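Local coordinates for Tautomerase_3 domain-containing protein (Corynebacterium halotolerans YIM 70093 = DSM 44683, PDB 7M58) that probably acts as a hydrolase or tautomerase of the cis-3-chloroacrylic acid dehalogenase family, working as a trimer in the tautomerase superfamily, at residues A67-G72 against V104-G109; A19-L24 against V39-N44; Y3-R8 against G61-H66. One frame throughout, in Å; residues are numbered along the deposited sequence.

Contact 1: A67-G72 against V104-G109. With SO4 (sulfate ion), chain D.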
loop_
_atom_site.group_PDB
_atom_site.type_symbol
_atom_site.label_atom_id
_atom_site.label_comp_id
_atom_site.label_asym_id
_atom_site.label_seq_id
_atom_site.Cartn_x
_atom_site.Cartn_y
_atom_site.Cartn_z
ATOM N N ALA A 67 -6.969 -3.384 2.668
ATOM C CA ALA A 67 -7.787 -3.930 1.598
ATOM C C ALA A 67 -7.936 -2.909 0.483
ATOM O O ALA A 67 -8.326 -1.772 0.743
ATOM C CB ALA A 67 -9.157 -4.321 2.145
ATOM N N ASP A 68 -7.674 -3.310 -0.755
ATOM C CA ASP A 68 -7.969 -2.463 -1.907
ATOM C C ASP A 68 -9.237 -3.017 -2.559
ATOM O O ASP A 68 -9.254 -4.157 -3.029
ATOM C CB ASP A 68 -6.810 -2.416 -2.910
ATOM C CG ASP A 68 -5.567 -1.626 -2.403
ATOM O OD1 ASP A 68 -5.615 -0.376 -2.315
ATOM O OD2 ASP A 68 -4.510 -2.255 -2.133
ATOM N N ILE A 69 -10.307 -2.221 -2.554
ATOM C CA ILE A 69 -11.597 -2.607 -3.112
ATOM C C ILE A 69 -12.039 -1.542 -4.114
ATOM O O ILE A 69 -11.566 -0.400 -4.109
ATOM C CB ILE A 69 -12.685 -2.801 -2.039
ATOM C CG1 ILE A 69 -13.135 -1.437 -1.495
ATOM C CG2 ILE A 69 -12.206 -3.745 -0.928
ATOM C CD1 ILE A 69 -14.412 -1.521 -0.718
ATOM N N ARG A 70 -12.964 -1.926 -4.979
ATOM C CA ARG A 70 -13.504 -0.994 -5.958
ATOM C C ARG A 70 -14.371 0.072 -5.301
ATOM O O ARG A 70 -15.111 -0.196 -4.349
ATOM C CB ARG A 70 -14.320 -1.757 -6.994
ATOM C CG ARG A 70 -13.485 -2.280 -8.105
ATOM C CD ARG A 70 -14.222 -3.259 -8.978
ATOM N NE ARG A 70 -14.725 -4.387 -8.202
ATOM C CZ ARG A 70 -15.665 -5.225 -8.627
ATOM N NH1 ARG A 70 -16.196 -5.073 -9.830
ATOM N NH2 ARG A 70 -16.080 -6.209 -7.840
ATOM N N SER A 71 -14.265 1.298 -5.804
ATOM C CA SER A 71 -15.202 2.327 -5.381
ATOM C C SER A 71 -16.571 2.088 -6.020
ATOM O O SER A 71 -16.709 1.347 -7.003
ATOM C CB SER A 71 -14.656 3.718 -5.706
ATOM O OG SER A 71 -13.934 3.694 -6.913
ATOM N N GLY A 72 -17.604 2.682 -5.410
ATOM C CA GLY A 72 -18.972 2.554 -5.884
ATOM C C GLY A 72 -19.870 1.699 -5.013
ATOM O O GLY A 72 -21.050 1.523 -5.349
ATOM N N VAL A 104 -9.616 0.307 4.548
ATOM C CA VAL A 104 -10.185 0.062 3.227
ATOM C C VAL A 104 -9.860 1.238 2.319
ATOM O O VAL A 104 -10.318 2.368 2.562
ATOM C CB VAL A 104 -11.695 -0.196 3.304
ATOM C CG1 VAL A 104 -12.355 -0.027 1.940
ATOM C CG2 VAL A 104 -11.927 -1.590 3.820
ATOM N N ASN A 105 -9.061 1.020 1.284
ATOM C CA ASN A 105 -8.812 2.013 0.254
ATOM C C ASN A 105 -9.661 1.627 -0.944
ATOM O O ASN A 105 -9.720 0.451 -1.309
ATOM C CB ASN A 105 -7.325 2.092 -0.138
ATOM C CG ASN A 105 -7.024 3.193 -1.176
ATOM O OD1 ASN A 105 -7.387 4.351 -0.992
ATOM N ND2 ASN A 105 -6.369 2.821 -2.278
ATOM N N GLU A 106 -10.317 2.602 -1.550
ATOM C CA GLU A 106 -11.284 2.351 -2.609
ATOM C C GLU A 106 -10.705 2.806 -3.927
ATOM O O GLU A 106 -10.204 3.929 -4.038
ATOM C CB GLU A 106 -12.578 3.101 -2.368
ATOM C CG GLU A 106 -13.415 2.525 -1.307
ATOM C CD GLU A 106 -14.618 3.390 -1.063
ATOM O OE1 GLU A 106 -15.564 3.350 -1.889
ATOM O OE2 GLU A 106 -14.585 4.135 -0.043
ATOM N N ILE A 107 -10.735 1.946 -4.927
ATOM C CA ILE A 107 -10.118 2.475 -6.122
ATOM C C ILE A 107 -11.084 2.152 -7.269
ATOM O O ILE A 107 -11.809 1.155 -7.183
ATOM C CB ILE A 107 -8.684 1.953 -6.244
ATOM C CG1 ILE A 107 -7.958 3.175 -6.795
ATOM C CG2 ILE A 107 -8.508 0.897 -7.338
ATOM C CD1 ILE A 107 -6.608 3.098 -6.687
ATOM N N PRO A 108 -11.236 3.006 -8.282
ATOM C CA PRO A 108 -12.152 2.670 -9.380
ATOM C C PRO A 108 -11.780 1.357 -10.056
ATOM O O PRO A 108 -10.613 0.967 -10.115
ATOM C CB PRO A 108 -12.004 3.857 -10.339
ATOM C CG PRO A 108 -10.839 4.648 -9.827
ATOM C CD PRO A 108 -10.728 4.376 -8.394
ATOM N N GLY A 109 -12.810 0.652 -10.533
ATOM C CA GLY A 109 -12.594 -0.625 -11.198
ATOM C C GLY A 109 -11.721 -0.517 -12.435
ATOM O O GLY A 109 -10.890 -1.387 -12.692
HETATM S S SO4 D . -14.196 -5.321 -4.952
HETATM O O1 SO4 D . -14.948 -4.001 -4.820
HETATM O O2 SO4 D . -13.167 -5.419 -3.868
HETATM O O3 SO4 D . -13.524 -5.432 -6.307
HETATM O O4 SO4 D . -15.092 -6.507 -4.678
HETATM O O HOH W 1 -15.259 0.915 -9.253
#
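Ile69 and Val104 pack through CD1 and CG1, 3.7 Å apart, where strands 63-70 and 100-107 run parallel as the two strands of a beta-alpha-beta unit connected by helix 75-92. Backbone bonds zip the pair together, Ile69 N giving to Asn105 O at 3.0 Å and Ser71 N closing the end on Ile107 O. On the opposite face from Ile69, Asn105 ND2 reaches Asp68 OD1 at 3.3 Å, nearly straight (170°) and within its own amide plane, while the carboxylate stands 82° to that plane. The same amide also bonds Asn105 of the second subunit, tying this strand pair to the trimer interface.

Arg70 leads out of the sheet. Its CB lies 3.2 Å from sulfate O1, the oxygen that also accepts a hydrogen bond from Arg70 N. CG, set beside the backbone N and anti to the carbonyl carbon (chi1 -86°), rests 3.6 Å from Gly109 CA; CD follows alongside sulfate O3 at 3.5 Å. A bend at chi3 then brings the guanidinium edge-on to the anion: NE donates to O3 over a very short, hence doubtful, distance, and NH2 adds weak bonds to O3 and O4. NH1 turns to Pro120 O, and NH2 also forms a salt bridge with Glu125, which probably helps fix the rotation of the guanidinium. His28 and Arg73 also donate to the sulfate, probably picked up from the crystallisation liquor, so the sheet end offers an anion-binding spot, consistent with a site for a substrate carboxylate as in cis-CaaD relatives.

Contact 2: A19-L24 against V39-N44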
loop_
_atom_site.group_PDB
_atom_site.type_symbol
_atom_site.label_atom_id
_atom_site.label_comp_id
_atom_site.label_asym_id
_atom_site.label_seq_id
_atom_site.Cartn_x
_atom_site.Cartn_y
_atom_site.Cartn_z
ATOM N N ALA A 19 -6.821 -20.368 6.832
ATOM C CA ALA A 19 -8.127 -20.058 7.406
ATOM C C ALA A 19 -8.465 -18.581 7.243
ATOM O O ALA A 19 -9.618 -18.234 6.970
ATOM C CB ALA A 19 -8.160 -20.463 8.885
ATOM N N VAL A 20 -7.477 -17.696 7.415
ATOM C CA VAL A 20 -7.724 -16.267 7.248
ATOM C C VAL A 20 -8.080 -15.959 5.794
ATOM O O VAL A 20 -9.026 -15.214 5.509
ATOM C CB VAL A 20 -6.506 -15.445 7.719
ATOM C CG1 VAL A 20 -6.625 -14.014 7.213
ATOM C CG2 VAL A 20 -6.362 -15.473 9.236
ATOM N N ALA A 21 -7.312 -16.515 4.854
ATOM C CA ALA A 21 -7.607 -16.322 3.439
ATOM C C ALA A 21 -9.004 -16.831 3.096
ATOM O O ALA A 21 -9.755 -16.164 2.371
ATOM C CB ALA A 21 -6.549 -17.020 2.587
ATOM N N ASP A 22 -9.379 -18.007 3.615
ATOM C CA ASP A 22 -10.721 -18.529 3.356
ATOM C C ASP A 22 -11.800 -17.613 3.929
ATOM O O ASP A 22 -12.838 -17.393 3.294
ATOM C CB ASP A 22 -10.867 -19.925 3.946
ATOM C CG ASP A 22 -12.246 -20.538 3.672
ATOM O OD1 ASP A 22 -12.475 -21.065 2.557
ATOM O OD2 ASP A 22 -13.119 -20.453 4.568
ATOM N N LEU A 23 -11.577 -17.076 5.131
ATOM C CA LEU A 23 -12.567 -16.197 5.746
ATOM C C LEU A 23 -12.691 -14.869 4.999
ATOM O O LEU A 23 -13.792 -14.473 4.610
ATOM C CB LEU A 23 -12.213 -15.973 7.212
ATOM C CG LEU A 23 -12.872 -14.822 7.963
ATOM C CD1 LEU A 23 -14.343 -15.094 8.124
ATOM C CD2 LEU A 23 -12.208 -14.633 9.326
ATOM N N LEU A 24 -11.570 -14.180 4.756
ATOM C CA LEU A 24 -11.630 -12.911 4.029
ATOM C C LEU A 24 -12.303 -13.099 2.673
ATOM O O LEU A 24 -13.164 -12.303 2.282
ATOM C CB LEU A 24 -10.227 -12.308 3.854
ATOM C CG LEU A 24 -9.439 -11.810 5.094
ATOM C CD1 LEU A 24 -8.015 -11.376 4.733
ATOM C CD2 LEU A 24 -10.141 -10.708 5.889
ATOM N N VAL A 39 -10.702 -12.411 -5.532
ATOM C CA VAL A 39 -10.107 -12.065 -4.250
ATOM C C VAL A 39 -8.675 -12.584 -4.179
ATOM O O VAL A 39 -8.405 -13.775 -4.396
ATOM C CB VAL A 39 -10.950 -12.617 -3.091
ATOM C CG1 VAL A 39 -10.369 -12.156 -1.768
ATOM C CG2 VAL A 39 -12.415 -12.221 -3.257
ATOM N N GLN A 40 -7.758 -11.683 -3.858
ATOM C CA GLN A 40 -6.368 -11.996 -3.607
ATOM C C GLN A 40 -6.050 -11.660 -2.153
ATOM O O GLN A 40 -6.478 -10.619 -1.650
ATOM C CB GLN A 40 -5.475 -11.201 -4.572
ATOM C CG GLN A 40 -4.001 -11.230 -4.263
ATOM C CD GLN A 40 -3.208 -10.388 -5.244
ATOM O OE1 GLN A 40 -2.687 -10.892 -6.242
ATOM N NE2 GLN A 40 -3.108 -9.096 -4.963
ATOM N N VAL A 41 -5.329 -12.550 -1.471
ATOM C CA VAL A 41 -4.878 -12.316 -0.105
ATOM C C VAL A 41 -3.368 -12.463 -0.065
ATOM O O VAL A 41 -2.820 -13.467 -0.539
ATOM C CB VAL A 41 -5.519 -13.285 0.905
ATOM C CG1 VAL A 41 -4.927 -13.034 2.294
ATOM C CG2 VAL A 41 -7.026 -13.132 0.932
ATOM N N ILE A 42 -2.696 -11.487 0.522
ATOM C CA ILE A 42 -1.246 -11.511 0.615
ATOM C C ILE A 42 -0.854 -11.334 2.075
ATOM O O ILE A 42 -1.427 -10.498 2.782
ATOM C CB ILE A 42 -0.613 -10.428 -0.270
ATOM C CG1 ILE A 42 -0.768 -10.812 -1.728
ATOM C CG2 ILE A 42 0.836 -10.310 0.033
ATOM C CD1 ILE A 42 -0.728 -9.611 -2.654
ATOM N N PHE A 43 0.123 -12.117 2.524
ATOM C CA PHE A 43 0.632 -12.044 3.886
ATOM C C PHE A 43 2.031 -11.452 3.855
ATOM O O PHE A 43 2.973 -12.097 3.378
ATOM C CB PHE A 43 0.625 -13.418 4.551
ATOM C CG PHE A 43 -0.742 -13.904 4.864
ATOM C CD1 PHE A 43 -1.394 -13.475 6.020
ATOM C CD2 PHE A 43 -1.407 -14.760 3.993
ATOM C CE1 PHE A 43 -2.684 -13.902 6.308
ATOM C CE2 PHE A 43 -2.699 -15.196 4.276
ATOM C CZ PHE A 43 -3.341 -14.767 5.435
ATOM N N ASN A 44 2.158 -10.230 4.374
ATOM C CA ASN A 44 3.448 -9.574 4.570
ATOM C C ASN A 44 3.917 -9.843 5.996
ATOM O O ASN A 44 3.402 -9.256 6.959
ATOM C CB ASN A 44 3.344 -8.076 4.301
ATOM C CG ASN A 44 3.038 -7.770 2.838
ATOM O OD1 ASN A 44 3.828 -8.092 1.946
ATOM N ND2 ASN A 44 1.895 -7.140 2.586
#
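The Phe43 ring meets helix 14-31 with its edge: Val20 CB lies in the ring plane, and Val20 CG1, close to that plane, touches CZ at 3.8 Å. Ala21 N sits near the same rim, farther off. To one side of the ring plane stand Val41 CG1, 3.7 Å from Phe43 CE2, and Val5 of the neighbouring strand; Ile12 and Arg17 also touch the ring. Phe43 CG is placed beside the backbone N (chi1 -71°), and this carries the ring across to the helix although the bond to CB does not itself point there. Val20 answers with CG1 anti to its own backbone N, the branch that faces the tip of the phenyl group.

Two residues before Phe43 on the strand, Val41 points at the helix and lies against both Ala21 and Leu24. Its CG2 comes within 4.1 Å of Ala21 CA, and the alanine methyl lies beside it, with Ala21 CB 4.2 Å from Val41 CB. The other branch, CG1, meets Leu24 CD1 at 4.3 Å. Here helix and strand belong to the beta-alpha-beta unit of strand 2-8, helix 14-31 and strand 40-46, the building block of the tautomerase fold; their short segments run at 147° with axes 8.9 Å apart at closest approach. No hydrogen bond crosses between them, and the side chains that meet are apolar and buried. Val20 continues on to Val92 and Leu93, while Leu23 packs on helix 75-92, joining the two helices on this side of the sheet. Gln40, Val41 and Ile42 pair antiparallel with a strand of the second subunit, and Ala21 also packs against Phe52 of the second subunit.

Contact 3: Y3-R8 against G61-H66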
loop_
_atom_site.group_PDB
_atom_site.type_symbol
_atom_site.label_atom_id
_atom_site.label_comp_id
_atom_site.label_asym_id
_atom_site.label_seq_id
_atom_site.Cartn_x
_atom_site.Cartn_y
_atom_site.Cartn_z
ATOM N N TYR A 3 -6.475 -8.194 -0.313
ATOM C CA TYR A 3 -6.207 -7.989 1.098
ATOM C C TYR A 3 -4.732 -8.236 1.383
ATOM O O TYR A 3 -4.220 -9.328 1.115
ATOM C CB TYR A 3 -7.075 -8.917 1.943
ATOM C CG TYR A 3 -8.536 -8.574 1.854
ATOM C CD1 TYR A 3 -9.322 -9.068 0.824
ATOM C CD2 TYR A 3 -9.126 -7.738 2.792
ATOM C CE1 TYR A 3 -10.653 -8.754 0.732
ATOM C CE2 TYR A 3 -10.462 -7.419 2.708
ATOM C CZ TYR A 3 -11.218 -7.924 1.670
ATOM O OH TYR A 3 -12.554 -7.616 1.579
ATOM N N ALA A 4 -4.048 -7.226 1.912
ATOM C CA ALA A 4 -2.700 -7.406 2.428
ATOM C C ALA A 4 -2.776 -7.444 3.948
ATOM O O ALA A 4 -3.412 -6.588 4.569
ATOM C CB ALA A 4 -1.770 -6.303 1.936
ATOM N N VAL A 5 -2.182 -8.471 4.538
ATOM C CA VAL A 5 -2.266 -8.731 5.971
ATOM C C VAL A 5 -0.858 -8.645 6.517
ATOM O O VAL A 5 0.009 -9.432 6.123
ATOM C CB VAL A 5 -2.874 -10.107 6.277
ATOM C CG1 VAL A 5 -2.832 -10.360 7.766
ATOM C CG2 VAL A 5 -4.299 -10.240 5.698
ATOM N N SER A 6 -0.620 -7.694 7.406
ATOM C CA SER A 6 0.700 -7.487 7.976
ATOM C C SER A 6 0.693 -7.922 9.429
ATOM O O SER A 6 -0.187 -7.505 10.197
ATOM C CB SER A 6 1.117 -6.018 7.880
ATOM O OG SER A 6 1.335 -5.658 6.532
ATOM N N SER A 7 1.668 -8.759 9.792
ATOM C CA SER A 7 1.836 -9.258 11.150
ATOM C C SER A 7 3.277 -9.712 11.318
ATOM O O SER A 7 3.967 -10.007 10.337
ATOM C CB SER A 7 0.891 -10.418 11.460
ATOM O OG SER A 7 1.119 -11.510 10.587
ATOM N N ARG A 8 3.722 -9.750 12.578
ATOM C CA ARG A 8 5.015 -10.339 12.922
ATOM C C ARG A 8 5.151 -11.728 12.321
ATOM O O ARG A 8 4.278 -12.579 12.502
ATOM C CB ARG A 8 5.158 -10.414 14.442
ATOM C CG ARG A 8 6.344 -11.228 14.916
ATOM C CD ARG A 8 7.612 -10.426 15.055
ATOM N NE ARG A 8 8.457 -10.964 16.128
ATOM C CZ ARG A 8 9.332 -11.956 15.961
ATOM N NH1 ARG A 8 9.495 -12.505 14.756
ATOM N NH2 ARG A 8 10.056 -12.384 16.991
ATOM N N GLY A 61 0.861 -9.940 19.276
ATOM C CA GLY A 61 -0.456 -10.198 18.733
ATOM C C GLY A 61 -1.123 -8.970 18.155
ATOM O O GLY A 61 -2.138 -8.507 18.682
ATOM N N HIS A 62 -0.557 -8.431 17.082
ATOM C CA HIS A 62 -1.116 -7.275 16.397
ATOM C C HIS A 62 -1.110 -7.550 14.901
ATOM O O HIS A 62 -0.099 -8.012 14.352
ATOM C CB HIS A 62 -0.332 -6.000 16.704
ATOM C CG HIS A 62 -0.912 -4.784 16.067
ATOM N ND1 HIS A 62 -1.950 -4.073 16.631
ATOM C CD2 HIS A 62 -0.620 -4.162 14.900
ATOM C CE1 HIS A 62 -2.272 -3.066 15.839
ATOM N NE2 HIS A 62 -1.478 -3.094 14.783
ATOM N N VAL A 63 -2.233 -7.263 14.246
ATOM C CA VAL A 63 -2.399 -7.519 12.825
ATOM C C VAL A 63 -2.984 -6.273 12.175
ATOM O O VAL A 63 -3.919 -5.664 12.706
ATOM C CB VAL A 63 -3.318 -8.735 12.585
ATOM C CG1 VAL A 63 -3.642 -8.868 11.102
ATOM C CG2 VAL A 63 -2.690 -9.992 13.113
ATOM N N TRP A 64 -2.442 -5.897 11.024
ATOM C CA TRP A 64 -2.989 -4.808 10.227
ATOM C C TRP A 64 -3.438 -5.377 8.891
ATOM O O TRP A 64 -2.673 -6.088 8.232
ATOM C CB TRP A 64 -1.969 -3.687 10.003
ATOM C CG TRP A 64 -2.496 -2.523 9.167
ATOM C CD1 TRP A 64 -3.630 -1.779 9.405
ATOM C CD2 TRP A 64 -1.901 -1.970 7.991
ATOM N NE1 TRP A 64 -3.768 -0.796 8.446
ATOM C CE2 TRP A 64 -2.726 -0.899 7.561
ATOM C CE3 TRP A 64 -0.760 -2.279 7.249
ATOM C CZ2 TRP A 64 -2.435 -0.139 6.423
ATOM C CZ3 TRP A 64 -0.478 -1.526 6.122
ATOM C CH2 TRP A 64 -1.315 -0.468 5.719
ATOM N N ILE A 65 -4.682 -5.089 8.514
ATOM C CA ILE A 65 -5.281 -5.573 7.276
ATOM C C ILE A 65 -5.492 -4.355 6.386
ATOM O O ILE A 65 -6.237 -3.439 6.763
ATOM C CB ILE A 65 -6.625 -6.267 7.538
ATOM C CG1 ILE A 65 -6.507 -7.328 8.630
ATOM C CG2 ILE A 65 -7.148 -6.904 6.262
ATOM C CD1 ILE A 65 -6.123 -8.656 8.142
ATOM N N HIS A 66 -4.871 -4.346 5.206
ATOM C CA HIS A 66 -5.097 -3.309 4.200
ATOM C C HIS A 66 -5.803 -3.914 3.002
ATOM O O HIS A 66 -5.267 -4.821 2.359
ATOM C CB HIS A 66 -3.812 -2.647 3.720
ATOM C CG HIS A 66 -4.061 -1.569 2.707
ATOM N ND1 HIS A 66 -4.165 -0.233 3.036
ATOM C CD2 HIS A 66 -4.289 -1.642 1.374
ATOM C CE1 HIS A 66 -4.412 0.470 1.945
ATOM N NE2 HIS A 66 -4.493 -0.363 0.923
#
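Val5 and Ile65 form the apolar centre, lying side by side and pointing the same way from adjacent strands. The delta methyl does the touching: Ile65 CD1 is 3.4 Å from Val5 CG2 and 3.7 Å from Val5 CG1, a tight fit produced by folding the isoleucine chain back at chi2 (-88°). Val5 CG1 has a second neighbour in Val63 CG1, which crosses it obliquely at 3.7 Å. At the other end of this row Ile65 CG2 touches the edge of the Tyr3 ring at CD2, 4.1 Å away. Leu93, Val100 and Val102 extend the same apolar layer beyond the two strands.

These are the central strands of the four-stranded mixed sheet, 2-8 and 63-70, and they supply its antiparallel seam: each begins one of the two beta-alpha-beta units that make up a subunit in this branch of the tautomerase superfamily. Ala4 with His66 and Ser6 with Trp64 are hydrogen-bonded pairs, each doubly linked, Ser6 N to Trp64 O being short (2.7 Å) and practically straight (179°). Val5 with Ile65 is the non-hydrogen-bonded pair between them.

On the reverse face the indole of Trp64 carries His66 CB 3.8 Å above its plane, offset toward the rim, and Ser6 OG lies 4.0 Å from Trp64 CE3. Tyr103 meets the indole edge-to-face, and Gln40 of the third subunit packs on it. At the polar margin His66 NE2 makes a weak hydrogen bond to Asp68 OD1, Tyr3 OH is hydrogen-bonded to His28 ND1, and His62 NE2 to Gln40 OE1 of the third subunit.

Overall arrangement
All three contacts reach the same four-stranded sheet, contact 2 through strand 40-46. Contact 3 joins its halves: Tyr3 CE2 lies 3.4 Å from Ala67 CB of contact 1, and Tyr3 O receives a probable hydrogen bond from Ile42 N of contact 2 (2.7 Å). Centres of contacts 2 and 3 are about 10 Å apart, whereas that of contact 1 lies about 17 Å from contact 2 and about 18 Å from contact 3. The sulfate lies at the end of contact 1, about 6 Å from the Tyr3 side chain, and His28, partner of the Tyr3 hydroxyl, donates to it through NE2. Contacts 1 and 2 touch the second subunit, contacts 1 and 3 the third.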